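Local coordinates for USG-1 protein homolog (Pseudomonas aeruginosa, PDB 2HJS) that probably acts as an NAD- or NADP-dependent oxidoreductase on aldehyde or oxo groups, as a member of the aspartate-semialdehyde dehydrogenase family, at residues Leu7-Val12 with Leu71-Ala76; Leu36-Ser41 with Ser54-Gly59; Cys93-Leu98 with Pro125-Ser130. One frame throughout, in Å; residues are numbered along the deposited sequence.

Contact 1: Leu7-Val12 with Leu71-Ala76; sequences LNVAVV and LAFFAA
The carbonyl oxygen of Ala10 is approached twice from the neighbouring strand. It accepts the backbone N-H of Phe73 (Ala10 O to Phe73 N 3.0 Å), with the donor tilted 19° from the carbonyl plane, and the weaker CA-H...O contact from Ala72 CA to Ala10 O is 3.3 Å. Leu71 O is held in a similar way, by Ala10 N and the CA-H of Val9. Further on, Phe73 O receives Val12 N and Val12 O takes Ala75 N, so the ladder carries on past the regular end of strand 71-74. Strands 9-12 and 71-74 run parallel, their axes 13° apart. They are neighbours in the middle of a Rossmann-type sheet, and the first of them leads into a glycine-rich turn and helix 17-28, as in dinucleotide-binding domains; NAD binding is likely but rests on the family. That helix covers the face bearing Val9, Val11 and Phe73, where its Leu22 touches both Val11 and Phe73. On this face Val9 CG1 comes up to the edge of the Phe73 ring, 3.9 Å from Phe73 CE2 and close to the ring plane. Leu7 reaches across with CD1 to Leu71 CB (3.9 Å).

The other face carries Ala10, Ala72, Val12 and Phe74. Val12 and Phe74 point the same way, side by side. Chi1 (-85°) carries the Phe74 ring alongside Val12, and the ring's rotation about CB-CG presents a face to Val12 CG2, a CH-pi contact 4.0 Å from the centroid. The second methyl, Val12 CG1, lies 4.1 Å from Ala76 CB, just past the strand end.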
loop_
_atom_site.group_PDB
_atom_site.type_symbol
_atom_site.label_atom_id
_atom_site.label_comp_id
_atom_site.label_asym_id
_atom_site.label_seq_id
_atom_site.Cartn_x
_atom_site.Cartn_y
_atom_site.Cartn_z
ATOM N N LEU A 7 10.001 -24.287 -35.620
ATOM C CA LEU A 7 9.252 -24.130 -34.368
ATOM C C LEU A 7 7.943 -23.356 -34.531
ATOM O O LEU A 7 7.963 -22.168 -34.794
ATOM C CB LEU A 7 10.117 -23.488 -33.283
ATOM C CG LEU A 7 9.388 -23.113 -31.989
ATOM C CD1 LEU A 7 8.816 -24.322 -31.255
ATOM C CD2 LEU A 7 10.341 -22.383 -31.125
ATOM N N ASN A 8 6.808 -24.042 -34.352
ATOM C CA ASN A 8 5.520 -23.406 -34.477
ATOM C C ASN A 8 4.943 -23.139 -33.151
ATOM O O ASN A 8 5.033 -23.964 -32.221
ATOM C CB ASN A 8 4.558 -24.261 -35.282
ATOM C CG ASN A 8 4.994 -24.411 -36.720
ATOM O OD1 ASN A 8 5.587 -23.518 -37.299
ATOM N ND2 ASN A 8 4.707 -25.547 -37.289
ATOM N N VAL A 9 4.358 -21.950 -33.052
ATOM C CA VAL A 9 3.984 -21.429 -31.793
ATOM C C VAL A 9 2.505 -21.106 -31.884
ATOM O O VAL A 9 2.024 -20.621 -32.920
ATOM C CB VAL A 9 4.845 -20.189 -31.473
ATOM C CG1 VAL A 9 4.364 -19.504 -30.234
ATOM C CG2 VAL A 9 6.318 -20.597 -31.340
ATOM N N ALA A 10 1.786 -21.436 -30.822
ATOM C CA ALA A 10 0.430 -20.958 -30.602
ATOM C C ALA A 10 0.449 -19.984 -29.427
ATOM O O ALA A 10 1.179 -20.204 -28.472
ATOM C CB ALA A 10 -0.488 -22.119 -30.282
ATOM N N VAL A 11 -0.343 -18.915 -29.503
ATOM C CA VAL A 11 -0.624 -18.075 -28.330
ATOM C C VAL A 11 -2.122 -18.120 -28.051
ATOM O O VAL A 11 -2.927 -17.572 -28.806
ATOM C CB VAL A 11 -0.134 -16.608 -28.479
ATOM C CG1 VAL A 11 -0.522 -15.754 -27.245
ATOM C CG2 VAL A 11 1.385 -16.566 -28.717
ATOM N N VAL A 12 -2.461 -18.790 -26.952
ATOM C CA VAL A 12 -3.831 -18.952 -26.477
ATOM C C VAL A 12 -4.152 -17.779 -25.578
ATOM O O VAL A 12 -3.387 -17.461 -24.665
ATOM C CB VAL A 12 -3.976 -20.315 -25.765
ATOM C CG1 VAL A 12 -5.373 -20.499 -25.219
ATOM C CG2 VAL A 12 -3.667 -21.454 -26.771
ATOM N N LEU A 71 5.285 -25.388 -29.543
ATOM C CA LEU A 71 5.240 -24.627 -28.283
ATOM C C LEU A 71 3.953 -23.773 -28.198
ATOM O O LEU A 71 3.537 -23.205 -29.218
ATOM C CB LEU A 71 6.475 -23.705 -28.150
ATOM C CG LEU A 71 6.606 -22.761 -26.922
ATOM C CD1 LEU A 71 6.690 -23.537 -25.570
ATOM C CD2 LEU A 71 7.840 -21.868 -27.075
ATOM N N ALA A 72 3.334 -23.685 -26.992
ATOM C CA ALA A 72 2.118 -22.892 -26.771
ATOM C C ALA A 72 2.232 -22.064 -25.500
ATOM O O ALA A 72 2.575 -22.580 -24.429
ATOM C CB ALA A 72 0.878 -23.750 -26.715
ATOM N N PHE A 73 1.956 -20.771 -25.641
ATOM C CA PHE A 73 1.814 -19.892 -24.492
ATOM C C PHE A 73 0.339 -19.800 -24.173
ATOM O O PHE A 73 -0.445 -19.356 -25.025
ATOM C CB PHE A 73 2.343 -18.514 -24.840
ATOM C CG PHE A 73 3.818 -18.493 -25.137
ATOM C CD1 PHE A 73 4.752 -18.385 -24.093
ATOM C CD2 PHE A 73 4.281 -18.570 -26.455
ATOM C CE1 PHE A 73 6.127 -18.344 -24.359
ATOM C CE2 PHE A 73 5.668 -18.540 -26.741
ATOM C CZ PHE A 73 6.593 -18.411 -25.688
ATOM N N PHE A 74 -0.044 -20.226 -22.968
ATOM C CA PHE A 74 -1.423 -20.104 -22.518
ATOM C C PHE A 74 -1.549 -18.852 -21.642
ATOM O O PHE A 74 -1.178 -18.859 -20.473
ATOM C CB PHE A 74 -1.867 -21.362 -21.758
ATOM C CG PHE A 74 -2.383 -22.478 -22.641
ATOM C CD1 PHE A 74 -1.528 -23.177 -23.498
ATOM C CD2 PHE A 74 -3.732 -22.842 -22.604
ATOM C CE1 PHE A 74 -2.019 -24.208 -24.331
ATOM C CE2 PHE A 74 -4.219 -23.877 -23.407
ATOM C CZ PHE A 74 -3.366 -24.551 -24.277
ATOM N N ALA A 75 -2.059 -17.782 -22.239
ATOM C CA ALA A 75 -2.245 -16.508 -21.570
ATOM C C ALA A 75 -3.737 -16.183 -21.489
ATOM O O ALA A 75 -4.130 -15.018 -21.547
ATOM C CB ALA A 75 -1.491 -15.403 -22.336
ATOM N N ALA A 76 -4.571 -17.216 -21.377
ATOM C CA ALA A 76 -6.029 -17.034 -21.305
ATOM C C ALA A 76 -6.565 -17.286 -19.885
ATOM O O ALA A 76 -5.795 -17.550 -18.974
ATOM C CB ALA A 76 -6.722 -17.945 -22.314
#

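Contact 2: Leu36-Ser41 with Ser54-Gly59; sequences LHLLAS and SSLRVG
Two peptide groups are the flat surfaces here, and a methyl lies over a face of each. Val58 CG1 sits above the Leu39-Ala40 peptide, 3.7 Å from Ala40 N, and also meets Ala40 CB. Leu39 CD2 lies over the carbonyl group of Gly59, 3.8 Å from Gly59 C. The bond from Ala40 N to Gly59 O (3.0 Å) links these two groups, and Gly59 N to Leu38 O (2.8 Å) is the next bond of the parallel ladder. Toward the start of the strands the ladder ends. Where a direct bond would come next, a water accepts from Leu38 N at 2.9 Å and donates to Arg57 O at 2.6 Å. Beyond it the axes of strands 36-40 and 54-57 diverge at 47°, and leucines fill in between the strands: Leu38 CD1 and Leu56 CB approach to 4.0 Å, their side chains crossing at about a right angle, and Leu36 CD2 meets Leu56 CD2. Met49 and Phe51 of strand 48-51 touch these leucines in turn. This is the outlying part of the Rossmann-type sheet. Direct bonds at Gly59 fix the register there and the water stands in for the next bond, while the apolar contact beyond, having little directionality, tolerates the divergence.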
loop_
_atom_site.group_PDB
_atom_site.type_symbol
_atom_site.label_atom_id
_atom_site.label_comp_id
_atom_site.label_asym_id
_atom_site.label_seq_id
_atom_site.Cartn_x
_atom_site.Cartn_y
_atom_site.Cartn_z
ATOM N N LEU A 36 3.039 -18.797 -36.556
ATOM C CA LEU A 36 2.395 -18.321 -35.350
ATOM C C LEU A 36 0.876 -18.446 -35.478
ATOM O O LEU A 36 0.292 -17.979 -36.457
ATOM C CB LEU A 36 2.789 -16.869 -35.052
ATOM C CG LEU A 36 2.157 -16.200 -33.827
ATOM C CD1 LEU A 36 2.406 -16.961 -32.511
ATOM C CD2 LEU A 36 2.556 -14.725 -33.677
ATOM N N HIS A 37 0.249 -19.052 -34.472
ATOM C CA HIS A 37 -1.192 -19.208 -34.437
ATOM C C HIS A 37 -1.750 -18.510 -33.209
ATOM O O HIS A 37 -1.394 -18.855 -32.073
ATOM C CB HIS A 37 -1.560 -20.699 -34.409
ATOM C CG HIS A 37 -1.040 -21.464 -35.577
ATOM N ND1 HIS A 37 -1.642 -21.417 -36.816
ATOM C CD2 HIS A 37 0.034 -22.278 -35.711
ATOM C CE1 HIS A 37 -0.967 -22.176 -37.664
ATOM N NE2 HIS A 37 0.050 -22.716 -37.017
ATOM N N LEU A 38 -2.612 -17.526 -33.441
ATOM C CA LEU A 38 -3.267 -16.772 -32.384
ATOM C C LEU A 38 -4.648 -17.352 -32.072
ATOM O O LEU A 38 -5.464 -17.524 -32.955
ATOM C CB LEU A 38 -3.391 -15.303 -32.790
ATOM C CG LEU A 38 -2.119 -14.559 -33.214
ATOM C CD1 LEU A 38 -2.377 -13.059 -33.406
ATOM C CD2 LEU A 38 -1.004 -14.774 -32.217
ATOM N N LEU A 39 -4.911 -17.647 -30.806
ATOM C CA LEU A 39 -6.166 -18.284 -30.446
ATOM C C LEU A 39 -6.833 -17.600 -29.294
ATOM O O LEU A 39 -6.170 -17.018 -28.448
ATOM C CB LEU A 39 -5.942 -19.763 -30.125
ATOM C CG LEU A 39 -5.238 -20.552 -31.227
ATOM C CD1 LEU A 39 -4.576 -21.764 -30.622
ATOM C CD2 LEU A 39 -6.215 -20.932 -32.366
ATOM N N ALA A 40 -8.155 -17.676 -29.270
ATOM C CA ALA A 40 -8.946 -17.162 -28.158
ATOM C C ALA A 40 -10.240 -17.962 -28.060
ATOM O O ALA A 40 -10.460 -18.866 -28.843
ATOM C CB ALA A 40 -9.234 -15.689 -28.351
ATOM N N SER A 41 -11.089 -17.634 -27.092
ATOM C CA SER A 41 -12.412 -18.245 -26.987
ATOM C C SER A 41 -13.300 -17.748 -28.118
ATOM O O SER A 41 -13.101 -16.634 -28.609
ATOM C CB SER A 41 -13.038 -17.933 -25.633
ATOM O OG SER A 41 -12.318 -18.594 -24.599
ATOM N N SER A 54 2.470 -7.594 -40.471
ATOM C CA SER A 54 1.405 -8.325 -41.131
ATOM C C SER A 54 0.182 -8.466 -40.197
ATOM O O SER A 54 0.242 -8.107 -39.016
ATOM C CB SER A 54 1.929 -9.668 -41.644
ATOM O OG SER A 54 1.946 -10.655 -40.643
ATOM N N SER A 55 -0.917 -8.978 -40.737
ATOM C CA SER A 55 -2.194 -9.037 -40.040
ATOM C C SER A 55 -2.697 -10.486 -39.935
ATOM O O SER A 55 -2.899 -11.155 -40.952
ATOM C CB SER A 55 -3.196 -8.138 -40.777
ATOM O OG SER A 55 -4.517 -8.334 -40.321
ATOM N N LEU A 56 -2.894 -10.961 -38.704
ATOM C CA LEU A 56 -3.232 -12.373 -38.438
ATOM C C LEU A 56 -4.657 -12.562 -37.913
ATOM O O LEU A 56 -5.110 -11.796 -37.070
ATOM C CB LEU A 56 -2.256 -12.957 -37.399
ATOM C CG LEU A 56 -0.863 -13.428 -37.825
ATOM C CD1 LEU A 56 -0.067 -12.309 -38.483
ATOM C CD2 LEU A 56 -0.108 -13.933 -36.635
ATOM N N ARG A 57 -5.360 -13.592 -38.384
ATOM C CA ARG A 57 -6.698 -13.886 -37.856
ATOM C C ARG A 57 -6.613 -14.661 -36.530
ATOM O O ARG A 57 -5.874 -15.639 -36.436
ATOM C CB ARG A 57 -7.523 -14.671 -38.884
ATOM C CG ARG A 57 -9.015 -14.770 -38.553
ATOM C CD ARG A 57 -9.747 -15.661 -39.577
ATOM N NE ARG A 57 -11.113 -16.000 -39.144
ATOM C CZ ARG A 57 -11.430 -16.957 -38.258
ATOM N NH1 ARG A 57 -10.483 -17.709 -37.682
ATOM N NH2 ARG A 57 -12.711 -17.167 -37.947
ATOM N N VAL A 58 -7.353 -14.228 -35.511
ATOM C CA VAL A 58 -7.431 -14.990 -34.247
ATOM C C VAL A 58 -8.428 -16.139 -34.457
ATOM O O VAL A 58 -9.562 -15.898 -34.871
ATOM C CB VAL A 58 -7.881 -14.105 -33.056
ATOM C CG1 VAL A 58 -8.044 -14.935 -31.794
ATOM C CG2 VAL A 58 -6.884 -12.959 -32.818
ATOM N N GLY A 59 -7.991 -17.373 -34.190
ATOM C CA GLY A 59 -8.828 -18.569 -34.334
ATOM C C GLY A 59 -9.420 -19.026 -33.013
ATOM O O GLY A 59 -9.014 -18.555 -31.953
HETATM O O HOH W 1 -3.556 -16.725 -36.014
#

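Contact 3: Cys93-Leu98 with Pro125-Ser130; sequences CSVIDL and PFLLSS
Ser94 holds its OG anti to its own carbonyl carbon (chi1 -80°), which brings the hydroxyl oxygen alongside the start of the partner segment, where it accepts the backbone N-H of Phe126 (Ser94 OG to Phe126 N 2.9 Å, 165° at the hydrogen). The same oxygen lies at the edge of the Phe126 ring, 3.5 Å from Phe126 CD2. The Leu127 side chain bends at chi2 (57°), and its CD1 is thereby carried back to Val95 CB at 3.6 Å, the two side chains running side by side. Backbone bonds then take over: Val95 N to Phe126 O, Leu128 N to Val95 O, Asp97 N to Leu128 O, and Ser130 N to Asp97 O. Strands 94-97 and 127-129 thus pair in parallel as the two strands of a beta-alpha-beta unit, connected through helix 112-115, at one border of the Rossmann-type sheet. Helix 78-90 covers the face of Val95 and Leu127, while helix 317-336 lies against Ile96 and Ser130, and there Ile96 CG2 meets Ser130 CB at 3.9 Å.

On the former face, near the strand ends, a water donates to both Asp97 OD2 and Ser129 OG, each at 2.6 Å. Asp97 is further tied by Ser99 OG at OD1 and Ser81 OG at OD2, and Ser129 OG is also bonded to Ala107 O.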
loop_
_atom_site.group_PDB
_atom_site.type_symbol
_atom_site.label_atom_id
_atom_site.label_comp_id
_atom_site.label_asym_id
_atom_site.label_seq_id
_atom_site.Cartn_x
_atom_site.Cartn_y
_atom_site.Cartn_z
ATOM N N CYS A 93 2.939 -30.769 -27.904
ATOM C CA CYS A 93 3.184 -29.364 -27.810
ATOM C C CYS A 93 3.593 -28.978 -26.373
ATOM O O CYS A 93 2.887 -29.290 -25.412
ATOM C CB CYS A 93 1.927 -28.627 -28.322
ATOM S SG CYS A 93 1.975 -26.803 -28.004
ATOM N N SER A 94 4.744 -28.316 -26.224
ATOM C CA SER A 94 5.208 -27.892 -24.921
ATOM C C SER A 94 4.362 -26.691 -24.508
ATOM O O SER A 94 4.024 -25.839 -25.334
ATOM C CB SER A 94 6.677 -27.488 -24.967
ATOM O OG SER A 94 7.531 -28.608 -24.926
ATOM N N VAL A 95 4.009 -26.618 -23.238
ATOM C CA VAL A 95 3.072 -25.588 -22.804
ATOM C C VAL A 95 3.687 -24.732 -21.744
ATOM O O VAL A 95 4.243 -25.241 -20.760
ATOM C CB VAL A 95 1.749 -26.212 -22.306
ATOM C CG1 VAL A 95 0.816 -25.151 -21.733
ATOM C CG2 VAL A 95 1.067 -26.952 -23.438
ATOM N N ILE A 96 3.580 -23.421 -21.928
ATOM C CA ILE A 96 3.855 -22.498 -20.842
ATOM C C ILE A 96 2.539 -21.814 -20.458
ATOM O O ILE A 96 1.987 -21.046 -21.250
ATOM C CB ILE A 96 4.929 -21.466 -21.212
ATOM C CG1 ILE A 96 6.280 -22.157 -21.412
ATOM C CG2 ILE A 96 5.069 -20.371 -20.115
ATOM C CD1 ILE A 96 7.182 -21.344 -22.301
ATOM N N ASP A 97 2.039 -22.110 -19.258
ATOM C CA ASP A 97 0.739 -21.628 -18.832
ATOM C C ASP A 97 0.876 -20.468 -17.849
ATOM O O ASP A 97 1.415 -20.638 -16.772
ATOM C CB ASP A 97 -0.040 -22.772 -18.170
ATOM C CG ASP A 97 -1.410 -22.330 -17.625
ATOM O OD1 ASP A 97 -1.951 -21.291 -18.080
ATOM O OD2 ASP A 97 -1.941 -23.025 -16.721
ATOM N N LEU A 98 0.383 -19.291 -18.220
ATOM C CA LEU A 98 0.543 -18.115 -17.384
ATOM C C LEU A 98 -0.571 -17.990 -16.319
ATOM O O LEU A 98 -0.497 -17.132 -15.471
ATOM C CB LEU A 98 0.617 -16.850 -18.240
ATOM C CG LEU A 98 1.859 -16.643 -19.161
ATOM C CD1 LEU A 98 1.904 -17.540 -20.451
ATOM C CD2 LEU A 98 1.923 -15.226 -19.588
ATOM N N PRO A 125 7.758 -33.367 -24.287
ATOM C CA PRO A 125 7.075 -32.051 -24.135
ATOM C C PRO A 125 6.888 -31.521 -22.701
ATOM O O PRO A 125 6.488 -32.261 -21.803
ATOM C CB PRO A 125 5.714 -32.266 -24.809
ATOM C CG PRO A 125 5.571 -33.778 -24.969
ATOM C CD PRO A 125 6.932 -34.360 -25.026
ATOM N N PHE A 126 7.186 -30.238 -22.495
ATOM C CA PHE A 126 7.114 -29.634 -21.179
ATOM C C PHE A 126 5.699 -29.134 -20.879
ATOM O O PHE A 126 4.897 -28.877 -21.784
ATOM C CB PHE A 126 8.148 -28.507 -21.039
ATOM C CG PHE A 126 9.583 -28.951 -21.269
ATOM C CD1 PHE A 126 10.361 -29.411 -20.215
ATOM C CD2 PHE A 126 10.150 -28.912 -22.549
ATOM C CE1 PHE A 126 11.678 -29.810 -20.418
ATOM C CE2 PHE A 126 11.479 -29.324 -22.769
ATOM C CZ PHE A 126 12.242 -29.768 -21.701
ATOM N N LEU A 127 5.378 -29.051 -19.598
ATOM C CA LEU A 127 4.171 -28.374 -19.163
ATOM C C LEU A 127 4.495 -27.595 -17.895
ATOM O O LEU A 127 4.622 -28.162 -16.801
ATOM C CB LEU A 127 3.017 -29.369 -18.984
ATOM C CG LEU A 127 1.738 -28.862 -18.301
ATOM C CD1 LEU A 127 1.139 -27.645 -19.022
ATOM C CD2 LEU A 127 0.708 -29.982 -18.179
ATOM N N LEU A 128 4.663 -26.284 -18.058
ATOM C CA LEU A 128 5.203 -25.445 -17.003
ATOM C C LEU A 128 4.281 -24.291 -16.789
ATOM O O LEU A 128 3.557 -23.903 -17.706
ATOM C CB LEU A 128 6.566 -24.887 -17.414
ATOM C CG LEU A 128 7.550 -25.933 -17.945
ATOM C CD1 LEU A 128 8.626 -25.268 -18.768
ATOM C CD2 LEU A 128 8.119 -26.752 -16.794
ATOM N N SER A 129 4.328 -23.727 -15.582
ATOM C CA SER A 129 3.616 -22.493 -15.291
ATOM C C SER A 129 4.593 -21.325 -15.277
ATOM O O SER A 129 5.717 -21.427 -14.776
ATOM C CB SER A 129 2.878 -22.571 -13.939
ATOM O OG SER A 129 1.843 -23.543 -13.979
ATOM N N SER A 130 4.166 -20.207 -15.820
ATOM C CA SER A 130 4.892 -18.975 -15.571
ATOM C C SER A 130 4.113 -18.219 -14.471
ATOM O O SER A 130 2.909 -18.025 -14.609
ATOM C CB SER A 130 5.030 -18.194 -16.877
ATOM O OG SER A 130 6.000 -17.183 -16.775
HETATM O O HOH W 2 -0.623 -23.968 -14.715
#

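Overall arrangement
All three contacts belong to one seven-stranded mixed sheet, ordered 48-51, 54-60, 36-40, 9-12, 71-74, 94-97, 127-129. Contact 1 lies between the other two, with contact 2 to one side and contact 3 to the other, their centres about 10 and 9 Å from its own; the centres of contacts 2 and 3 are about 19 Å apart and the two do not touch. Strand 9-12 is joined to 36-40, and 71-74 to 94-97, by probable backbone hydrogen bonds. Along the chain, contact 2 is nested within the loop closed by contact 1, and contact 3 follows. The sheet therefore grows outward in both directions from strand 9-12, the Rossmann-type plan consistent with a nucleotide-binding domain.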